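Local coordinates for putative cell surface protein, similar to internalin proteins (PDB 5KZS) that is of unknown function but belongs to the internalin-like leucine-rich-repeat proteins of Listeria monocytogenes, whose relative InlP interacts with afadin, at residues V313-V318 and D334-V339; T259-I264 and T299-L304; Y224-E229 and N242-V247. All coordinates share one frame; numbering follows the deposited sequence.

Interaction 1: V313-V318 and D334-V339; sequences VYNFNV and DWVLTV
Phe-316 and Trp-335 pair across an antiparallel beta hairpin in the C-terminal beta domain. The domain is consistent with the Ig-like domain that follows the repeats in internalins. Four backbone hydrogen bonds join the strands, two at Tyr-314 with Leu-337 and two at Phe-316 with Trp-335. The bond from Leu-337 N to Tyr-314 O is almost straight (2.9 Å, 177°). The one from Trp-335 N to Phe-316 O is longer, at 3.1 Å, and the donor stands above the carbonyl plane.

Apolar packing dominates the face that carries Tyr-314, Phe-316, Trp-335 and Leu-337. The Phe-316 and Trp-335 rings are almost parallel (planes at 23°), but so far offset that there is little stacking. The indole face meets Phe-316 CB instead, which sits 3.7 Å from the centroid of the Trp-335 six-membered ring. Trp-335 CG lies between its backbone N and carbonyl carbon (chi1 73°), which swings the indole across the partner strand. Its far end reaches Val-318 CG2. Leu-304 and Ile-260, from strands at the far end of the sheet order, also pack on the indole, so it is buried in the domain core. Tyr-314 lies at the other end, with its hydroxyl bonded to Ser-310 O.

The opposite face is more polar and more open. There Asn-315 OD1 lies 3.6 Å from Val-336 CG2, and Val-313 CG1 touches Val-336 CG1 at 3.9 Å.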
loop_
_atom_site.group_PDB
_atom_site.type_symbol
_atom_site.label_atom_id
_atom_site.label_comp_id
_atom_site.label_asym_id
_atom_site.label_seq_id
_atom_site.Cartn_x
_atom_site.Cartn_y
_atom_site.Cartn_z
ATOM N N VAL A 313 35.334 -8.620 17.573
ATOM C CA VAL A 313 34.000 -8.091 17.341
ATOM C C VAL A 313 33.655 -8.390 15.886
ATOM O O VAL A 313 34.335 -7.921 14.973
ATOM C CB VAL A 313 33.974 -6.582 17.654
ATOM C CG1 VAL A 313 32.711 -5.914 17.116
ATOM C CG2 VAL A 313 34.120 -6.371 19.164
ATOM N N TYR A 314 32.597 -9.174 15.687
ATOM C CA TYR A 314 32.261 -9.734 14.385
ATOM C C TYR A 314 30.868 -9.316 13.912
ATOM O O TYR A 314 29.875 -9.598 14.587
ATOM C CB TYR A 314 32.315 -11.256 14.474
ATOM C CG TYR A 314 33.704 -11.817 14.670
ATOM C CD1 TYR A 314 34.590 -11.931 13.594
ATOM C CD2 TYR A 314 34.136 -12.251 15.925
ATOM C CE1 TYR A 314 35.869 -12.456 13.765
ATOM C CE2 TYR A 314 35.411 -12.781 16.104
ATOM C CZ TYR A 314 36.272 -12.882 15.025
ATOM O OH TYR A 314 37.527 -13.405 15.200
ATOM N N ASN A 315 30.795 -8.671 12.749
ATOM C CA ASN A 315 29.506 -8.335 12.135
ATOM C C ASN A 315 28.978 -9.554 11.399
ATOM O O ASN A 315 29.412 -9.850 10.286
ATOM C CB ASN A 315 29.647 -7.157 11.173
ATOM C CG ASN A 315 30.054 -5.882 11.875
ATOM O OD1 ASN A 315 29.509 -5.540 12.922
ATOM N ND2 ASN A 315 31.014 -5.168 11.302
ATOM N N PHE A 316 28.046 -10.265 12.026
ATOM C CA PHE A 316 27.496 -11.495 11.448
ATOM C C PHE A 316 26.244 -11.236 10.637
ATOM O O PHE A 316 25.597 -10.191 10.787
ATOM C CB PHE A 316 27.204 -12.540 12.535
ATOM C CG PHE A 316 28.330 -13.515 12.741
ATOM C CD1 PHE A 316 29.419 -13.188 13.549
ATOM C CD2 PHE A 316 28.319 -14.754 12.101
ATOM C CE1 PHE A 316 30.466 -14.080 13.722
ATOM C CE2 PHE A 316 29.359 -15.647 12.272
ATOM C CZ PHE A 316 30.434 -15.310 13.083
ATOM N N ASN A 317 25.944 -12.182 9.749
ATOM C CA ASN A 317 24.613 -12.314 9.179
ATOM C C ASN A 317 24.271 -13.735 8.788
ATOM O O ASN A 317 25.133 -14.564 8.551
ATOM C CB ASN A 317 24.396 -11.395 7.965
ATOM C CG ASN A 317 25.170 -11.839 6.732
ATOM O OD1 ASN A 317 24.634 -12.518 5.847
ATOM N ND2 ASN A 317 26.437 -11.447 6.669
ATOM N N VAL A 318 22.978 -13.976 8.703
ATOM C CA VAL A 318 22.421 -15.185 8.141
ATOM C C VAL A 318 21.739 -14.714 6.850
ATOM O O VAL A 318 21.253 -13.596 6.792
ATOM C CB VAL A 318 21.456 -15.832 9.175
ATOM C CG1 VAL A 318 20.212 -16.449 8.539
ATOM C CG2 VAL A 318 22.203 -16.855 10.016
ATOM N N ASP A 334 21.024 -9.556 10.492
ATOM C CA ASP A 334 22.355 -9.199 10.993
ATOM C C ASP A 334 22.421 -9.122 12.529
ATOM O O ASP A 334 21.403 -8.933 13.210
ATOM C CB ASP A 334 22.784 -7.842 10.422
ATOM C CG ASP A 334 22.664 -7.770 8.910
ATOM O OD1 ASP A 334 22.499 -8.816 8.253
ATOM O OD2 ASP A 334 22.737 -6.650 8.376
ATOM N N TRP A 335 23.628 -9.282 13.067
ATOM C CA TRP A 335 23.899 -8.966 14.469
ATOM C C TRP A 335 25.400 -8.894 14.714
ATOM O O TRP A 335 26.188 -9.429 13.936
ATOM C CB TRP A 335 23.250 -9.983 15.418
ATOM C CG TRP A 335 23.908 -11.307 15.443
ATOM C CD1 TRP A 335 24.780 -11.766 16.384
ATOM C CD2 TRP A 335 23.752 -12.359 14.494
ATOM N NE1 TRP A 335 25.179 -13.038 16.082
ATOM C CE2 TRP A 335 24.563 -13.430 14.922
ATOM C CE3 TRP A 335 23.009 -12.505 13.316
ATOM C CZ2 TRP A 335 24.651 -14.640 14.215
ATOM C CZ3 TRP A 335 23.104 -13.714 12.602
ATOM C CH2 TRP A 335 23.919 -14.761 13.061
ATOM N N VAL A 336 25.772 -8.210 15.793
ATOM C CA VAL A 336 27.156 -8.129 16.235
ATOM C C VAL A 336 27.382 -9.239 17.259
ATOM O O VAL A 336 26.616 -9.357 18.215
ATOM C CB VAL A 336 27.476 -6.753 16.864
ATOM C CG1 VAL A 336 28.878 -6.739 17.485
ATOM C CG2 VAL A 336 27.332 -5.645 15.829
ATOM N N LEU A 337 28.427 -10.038 17.042
ATOM C CA LEU A 337 28.867 -11.083 17.983
ATOM C C LEU A 337 30.252 -10.763 18.552
ATOM O O LEU A 337 31.239 -10.710 17.805
ATOM C CB LEU A 337 28.933 -12.439 17.282
ATOM C CG LEU A 337 29.203 -13.665 18.157
ATOM C CD1 LEU A 337 27.997 -13.953 19.040
ATOM C CD2 LEU A 337 29.527 -14.865 17.287
ATOM N N THR A 338 30.315 -10.559 19.868
ATOM C CA THR A 338 31.576 -10.318 20.556
ATOM C C THR A 338 32.110 -11.641 21.103
ATOM O O THR A 338 31.398 -12.367 21.801
ATOM C CB THR A 338 31.397 -9.283 21.674
ATOM O OG1 THR A 338 30.981 -8.043 21.086
ATOM C CG2 THR A 338 32.696 -9.069 22.462
ATOM N N VAL A 339 33.354 -11.958 20.748
ATOM C CA VAL A 339 34.042 -13.143 21.242
ATOM C C VAL A 339 35.147 -12.670 22.182
ATOM O O VAL A 339 35.970 -11.834 21.803
ATOM C CB VAL A 339 34.625 -13.972 20.080
ATOM C CG1 VAL A 339 35.391 -15.185 20.600
ATOM C CG2 VAL A 339 33.509 -14.410 19.134
#

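Interaction 2: T259-I264 and T299-L304; sequences TIQLPI and TESITL
Thr-259 and Thr-303 face each other as a non-hydrogen-bonded pair of antiparallel strands. Strand 258-261 lies at one margin of the C-terminal beta sheet, beside strand 301-304. Three backbone hydrogen bonds join the segments. Ile-260 N donates to Ile-302 O (2.9 Å, 173°), and Ile-302 N returns a bond to Ile-260 O. Beyond the strand, Leu-262 N reaches Glu-300 O, a longer bond of 3.3 Å. Glu-300 and Ser-301 form a G1 beta bulge against Asn-296.

Side-chain polar contact is centred on the two threonines. Thr-259 OG1 and Thr-303 OG1 are hydrogen-bonded at 3.1 Å. In both residues OG1 stands opposite the carbonyl carbon (chi1 near -60°), which brings the hydroxyls together. Packing beside them is tight, for Thr-259 CG2 comes within 3.5 Å of Ser-301 CB.

Apolar contact fills the other face. Leu-262 CD2 meets Ile-302 CD1 at 4.0 Å, and Ile-260 CG1 lies near Ile-302 CB. Val-318 packs on Ile-260 and Tyr-333 on Leu-262, so this side faces the domain core. At the turn into helix 263-270, the Glu-300 side chain crosses Pro-263 at about a right angle, with Glu-300 OE1 3.5 Å from Pro-263 CB.

The threonine hydroxyls thus give each other a polar partner on the partly exposed face, while the aliphatic face can be buried without leaving a side-chain polar group there.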
loop_
_atom_site.group_PDB
_atom_site.type_symbol
_atom_site.label_atom_id
_atom_site.label_comp_id
_atom_site.label_asym_id
_atom_site.label_seq_id
_atom_site.Cartn_x
_atom_site.Cartn_y
_atom_site.Cartn_z
ATOM N N THR A 259 24.147 -19.658 18.611
ATOM C CA THR A 259 22.800 -20.022 18.216
ATOM C C THR A 259 21.910 -18.773 18.270
ATOM O O THR A 259 21.983 -17.988 19.231
ATOM C CB THR A 259 22.247 -21.140 19.118
ATOM O OG1 THR A 259 23.109 -22.280 19.037
ATOM C CG2 THR A 259 20.833 -21.545 18.684
ATOM N N ILE A 260 21.084 -18.593 17.235
ATOM C CA ILE A 260 20.114 -17.494 17.175
ATOM C C ILE A 260 18.711 -18.059 17.016
ATOM O O ILE A 260 18.543 -19.171 16.529
ATOM C CB ILE A 260 20.439 -16.496 16.045
ATOM C CG1 ILE A 260 20.502 -17.191 14.678
ATOM C CG2 ILE A 260 21.760 -15.787 16.334
ATOM C CD1 ILE A 260 20.462 -16.235 13.505
ATOM N N GLN A 261 17.713 -17.302 17.465
ATOM C CA GLN A 261 16.304 -17.652 17.248
ATOM C C GLN A 261 15.841 -16.893 16.008
ATOM O O GLN A 261 16.226 -15.735 15.809
ATOM C CB GLN A 261 15.437 -17.273 18.467
ATOM C CG GLN A 261 15.912 -17.841 19.813
ATOM C CD GLN A 261 15.903 -19.370 19.858
ATOM O OE1 GLN A 261 15.015 -20.015 19.284
ATOM N NE2 GLN A 261 16.892 -19.958 20.545
ATOM N N LEU A 262 15.052 -17.551 15.157
ATOM C CA LEU A 262 14.554 -16.929 13.923
ATOM C C LEU A 262 13.339 -17.689 13.389
ATOM O O LEU A 262 13.438 -18.402 12.384
ATOM C CB LEU A 262 15.677 -16.878 12.877
ATOM C CG LEU A 262 15.440 -16.093 11.592
ATOM C CD1 LEU A 262 15.061 -14.655 11.929
ATOM C CD2 LEU A 262 16.673 -16.138 10.698
ATOM N N PRO A 263 12.186 -17.552 14.073
ATOM C CA PRO A 263 10.976 -18.314 13.718
ATOM C C PRO A 263 10.498 -18.161 12.271
ATOM O O PRO A 263 9.877 -19.083 11.732
ATOM C CB PRO A 263 9.920 -17.764 14.683
ATOM C CG PRO A 263 10.697 -17.266 15.866
ATOM C CD PRO A 263 11.994 -16.756 15.308
ATOM N N ILE A 264 10.765 -17.001 11.663
ATOM C CA ILE A 264 10.375 -16.721 10.268
ATOM C C ILE A 264 10.876 -17.791 9.291
ATOM O O ILE A 264 10.115 -18.226 8.423
ATOM C CB ILE A 264 10.778 -15.281 9.809
ATOM C CG1 ILE A 264 10.134 -14.946 8.459
ATOM C CG2 ILE A 264 12.289 -15.077 9.745
ATOM C CD1 ILE A 264 10.245 -13.486 8.068
ATOM N N THR A 299 13.466 -26.244 18.125
ATOM C CA THR A 299 13.742 -25.008 18.845
ATOM C C THR A 299 13.639 -23.750 17.968
ATOM O O THR A 299 13.841 -22.637 18.461
ATOM C CB THR A 299 15.138 -25.077 19.465
ATOM O OG1 THR A 299 16.092 -25.341 18.435
ATOM C CG2 THR A 299 15.203 -26.198 20.497
ATOM N N GLU A 300 13.317 -23.922 16.679
ATOM C CA GLU A 300 13.281 -22.830 15.703
ATOM C C GLU A 300 14.520 -21.936 15.818
ATOM O O GLU A 300 14.427 -20.699 15.837
ATOM C CB GLU A 300 11.978 -22.025 15.834
ATOM C CG GLU A 300 10.720 -22.866 15.619
ATOM C CD GLU A 300 9.490 -22.052 15.222
ATOM O OE1 GLU A 300 9.262 -20.963 15.801
ATOM O OE2 GLU A 300 8.737 -22.511 14.333
ATOM N N SER A 301 15.675 -22.593 15.920
ATOM C CA SER A 301 16.970 -21.915 15.998
ATOM C C SER A 301 17.896 -22.354 14.873
ATOM O O SER A 301 17.733 -23.417 14.270
ATOM C CB SER A 301 17.652 -22.108 17.367
ATOM O OG SER A 301 17.043 -23.117 18.148
ATOM N N ILE A 302 18.858 -21.487 14.601
ATOM C CA ILE A 302 19.882 -21.720 13.617
ATOM C C ILE A 302 21.199 -21.578 14.365
ATOM O O ILE A 302 21.383 -20.610 15.105
ATOM C CB ILE A 302 19.759 -20.715 12.450
ATOM C CG1 ILE A 302 18.545 -21.076 11.590
ATOM C CG2 ILE A 302 21.021 -20.689 11.587
ATOM C CD1 ILE A 302 18.030 -19.920 10.750
ATOM N N THR A 303 22.091 -22.560 14.186
ATOM C CA THR A 303 23.391 -22.586 14.852
ATOM C C THR A 303 24.515 -22.345 13.852
ATOM O O THR A 303 24.562 -22.979 12.802
ATOM C CB THR A 303 23.606 -23.919 15.586
ATOM O OG1 THR A 303 22.569 -24.080 16.566
ATOM C CG2 THR A 303 24.964 -23.944 16.287
ATOM N N LEU A 304 25.394 -21.408 14.189
ATOM C CA LEU A 304 26.580 -21.124 13.403
ATOM C C LEU A 304 27.788 -21.694 14.141
ATOM O O LEU A 304 27.950 -21.455 15.336
ATOM C CB LEU A 304 26.774 -19.618 13.229
ATOM C CG LEU A 304 25.641 -18.657 12.776
ATOM C CD1 LEU A 304 26.235 -17.600 11.851
ATOM C CD2 LEU A 304 24.449 -19.331 12.109
#

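Interaction 3: Y224-E229 and N242-V247; sequences YNHLNE and NQSGTV
Tyr-224 lays its ring over Asn-242 where the leucine-rich repeats pass into the C-terminal beta domain. The side chains run side by side. Asn-242 CB sits 3.9 Å from the centroid of the Tyr-224 ring, 11° off its normal, and the amide is tilted 33° from the ring plane. Asn-242 OD1 accepts from the backbone N of Gly-330. Phe-201 also stacks on Tyr-224.

Gln-243 leans on the backbone of Asn-225. Its CG is opposite its own backbone N and the chain then bends (chi2 78°), bringing the amide against the Asn-225 carbonyl. OE1 of Gln-243 accepts from Leu-227 N at 3.1 Å, on a lone pair. NE2 donates to Asn-242 O, which also takes the N-H of Tyr-224, and to Leu-222 O. The amide is thereby held at both ends.

His-226 turns an edge to Ser-244. ND1 points at Ser-244 O almost in the ring plane, though the modelled 2.5 Å is very short and doubtful. ND1 also makes a weak hydrogen bond to Ser-244 OG.

A water lies 2.7 Å from Asn-228 OD1 and accepts from Thr-246 N, while Asn-228 ND2 donates to Thr-246 O at 2.9 Å, close to the plane of the amide.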
loop_
_atom_site.group_PDB
_atom_site.type_symbol
_atom_site.label_atom_id
_atom_site.label_comp_id
_atom_site.label_asym_id
_atom_site.label_seq_id
_atom_site.Cartn_x
_atom_site.Cartn_y
_atom_site.Cartn_z
ATOM N N TYR A 224 9.555 -7.437 1.681
ATOM C CA TYR A 224 10.326 -6.233 2.028
ATOM C C TYR A 224 9.893 -5.525 3.322
ATOM O O TYR A 224 9.654 -4.316 3.350
ATOM C CB TYR A 224 10.329 -5.262 0.851
ATOM C CG TYR A 224 11.199 -5.674 -0.299
ATOM C CD1 TYR A 224 12.584 -5.580 -0.201
ATOM C CD2 TYR A 224 10.646 -6.113 -1.504
ATOM C CE1 TYR A 224 13.404 -5.930 -1.260
ATOM C CE2 TYR A 224 11.457 -6.462 -2.577
ATOM C CZ TYR A 224 12.838 -6.370 -2.449
ATOM O OH TYR A 224 13.672 -6.717 -3.489
ATOM N N ASN A 225 9.779 -6.306 4.384
ATOM C CA ASN A 225 9.565 -5.818 5.747
ATOM C C ASN A 225 10.694 -6.397 6.641
ATOM O O ASN A 225 11.638 -7.031 6.132
ATOM C CB ASN A 225 8.161 -6.229 6.218
ATOM C CG ASN A 225 7.073 -5.275 5.726
ATOM O OD1 ASN A 225 6.926 -4.168 6.245
ATOM N ND2 ASN A 225 6.304 -5.705 4.729
ATOM N N HIS A 226 10.615 -6.190 7.956
ATOM C CA HIS A 226 11.704 -6.579 8.842
ATOM C C HIS A 226 11.271 -7.493 9.984
ATOM O O HIS A 226 11.723 -7.328 11.117
ATOM C CB HIS A 226 12.375 -5.312 9.387
ATOM C CG HIS A 226 12.611 -4.255 8.349
ATOM N ND1 HIS A 226 13.696 -4.265 7.499
ATOM C CD2 HIS A 226 11.898 -3.154 8.030
ATOM C CE1 HIS A 226 13.637 -3.219 6.696
ATOM N NE2 HIS A 226 12.556 -2.528 6.999
ATOM N N LEU A 227 10.424 -8.478 9.684
ATOM C CA LEU A 227 9.895 -9.367 10.728
ATOM C C LEU A 227 10.860 -10.502 11.094
ATOM O O LEU A 227 11.488 -11.096 10.218
ATOM C CB LEU A 227 8.569 -9.979 10.295
ATOM C CG LEU A 227 7.448 -9.013 9.944
ATOM C CD1 LEU A 227 6.198 -9.803 9.589
ATOM C CD2 LEU A 227 7.163 -8.054 11.089
ATOM N N ASN A 228 10.966 -10.777 12.396
ATOM C CA ASN A 228 11.644 -11.957 12.919
ATOM C C ASN A 228 10.678 -13.122 13.054
ATOM O O ASN A 228 11.091 -14.267 13.149
ATOM C CB ASN A 228 12.270 -11.660 14.277
ATOM C CG ASN A 228 13.398 -10.662 14.186
ATOM O OD1 ASN A 228 13.155 -9.478 14.055
ATOM N ND2 ASN A 228 14.636 -11.138 14.248
ATOM N N GLU A 229 9.388 -12.833 13.053
ATOM C CA GLU A 229 8.393 -13.847 13.320
ATOM C C GLU A 229 7.082 -13.399 12.699
ATOM O O GLU A 229 6.719 -12.224 12.770
ATOM C CB GLU A 229 8.262 -14.062 14.842
ATOM C CG GLU A 229 6.885 -14.501 15.344
ATOM C CD GLU A 229 6.930 -15.118 16.728
ATOM O OE1 GLU A 229 6.589 -16.317 16.834
ATOM O OE2 GLU A 229 7.311 -14.420 17.706
ATOM N N ASN A 242 11.526 -11.607 0.145
ATOM C CA ASN A 242 12.596 -10.789 0.685
ATOM C C ASN A 242 12.216 -10.236 2.060
ATOM O O ASN A 242 11.044 -9.964 2.327
ATOM C CB ASN A 242 12.897 -9.649 -0.265
ATOM C CG ASN A 242 12.955 -10.101 -1.711
ATOM O OD1 ASN A 242 13.881 -10.804 -2.111
ATOM N ND2 ASN A 242 11.958 -9.714 -2.497
ATOM N N GLN A 243 13.216 -10.069 2.915
ATOM C CA GLN A 243 13.014 -9.620 4.292
ATOM C C GLN A 243 14.391 -9.258 4.847
ATOM O O GLN A 243 15.376 -9.926 4.542
ATOM C CB GLN A 243 12.337 -10.723 5.125
ATOM C CG GLN A 243 11.482 -10.225 6.285
ATOM C CD GLN A 243 10.082 -9.695 5.929
ATOM O OE1 GLN A 243 9.387 -9.148 6.797
ATOM N NE2 GLN A 243 9.648 -9.883 4.685
ATOM N N SER A 244 14.480 -8.176 5.604
ATOM C CA SER A 244 15.770 -7.732 6.131
ATOM C C SER A 244 15.554 -7.349 7.566
ATOM O O SER A 244 14.637 -6.577 7.850
ATOM C CB SER A 244 16.342 -6.543 5.345
ATOM O OG SER A 244 15.661 -5.318 5.595
ATOM N N GLY A 245 16.384 -7.873 8.470
ATOM C CA GLY A 245 16.240 -7.552 9.884
ATOM C C GLY A 245 17.502 -7.708 10.681
ATOM O O GLY A 245 18.587 -7.883 10.138
ATOM N N THR A 246 17.343 -7.592 11.989
ATOM C CA THR A 246 18.386 -7.960 12.921
ATOM C C THR A 246 17.840 -8.896 13.988
ATOM O O THR A 246 16.625 -9.053 14.186
ATOM C CB THR A 246 19.087 -6.744 13.588
ATOM O OG1 THR A 246 18.165 -6.032 14.432
ATOM C CG2 THR A 246 19.715 -5.818 12.519
ATOM N N VAL A 247 18.791 -9.545 14.634
ATOM C CA VAL A 247 18.531 -10.400 15.758
ATOM C C VAL A 247 19.435 -9.818 16.868
ATOM O O VAL A 247 20.356 -9.036 16.577
ATOM C CB VAL A 247 18.751 -11.880 15.317
ATOM C CG1 VAL A 247 20.076 -12.459 15.808
ATOM C CG2 VAL A 247 17.559 -12.751 15.706
HETATM O O HOH W 1 14.294 -7.633 12.417
#

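In the fold
From the N terminus, interaction 3 comes first. It closes a short loop holding strand 238-239, the last strand of the long parallel repeat sheet, and ties the repeats to the start of strand 243-252. Interaction 2 follows, joining strand 258-261 to strand 301-304 across helix 263-270 and two intervening strands. Interaction 1 closes the final hairpin, strands 312-320 and 331-339. The three lie in series; none nests in or crosses another. Even so, they meet in space. Phe-316 and Val-318 of interaction 1 pack on Leu-304 of interaction 2. The backbone of Asp-334 hydrogen-bonds Gly-245 and Val-247 of interaction 3, and Ile-264 probably bonds to Asn-228, linking the beta domain to the repeats.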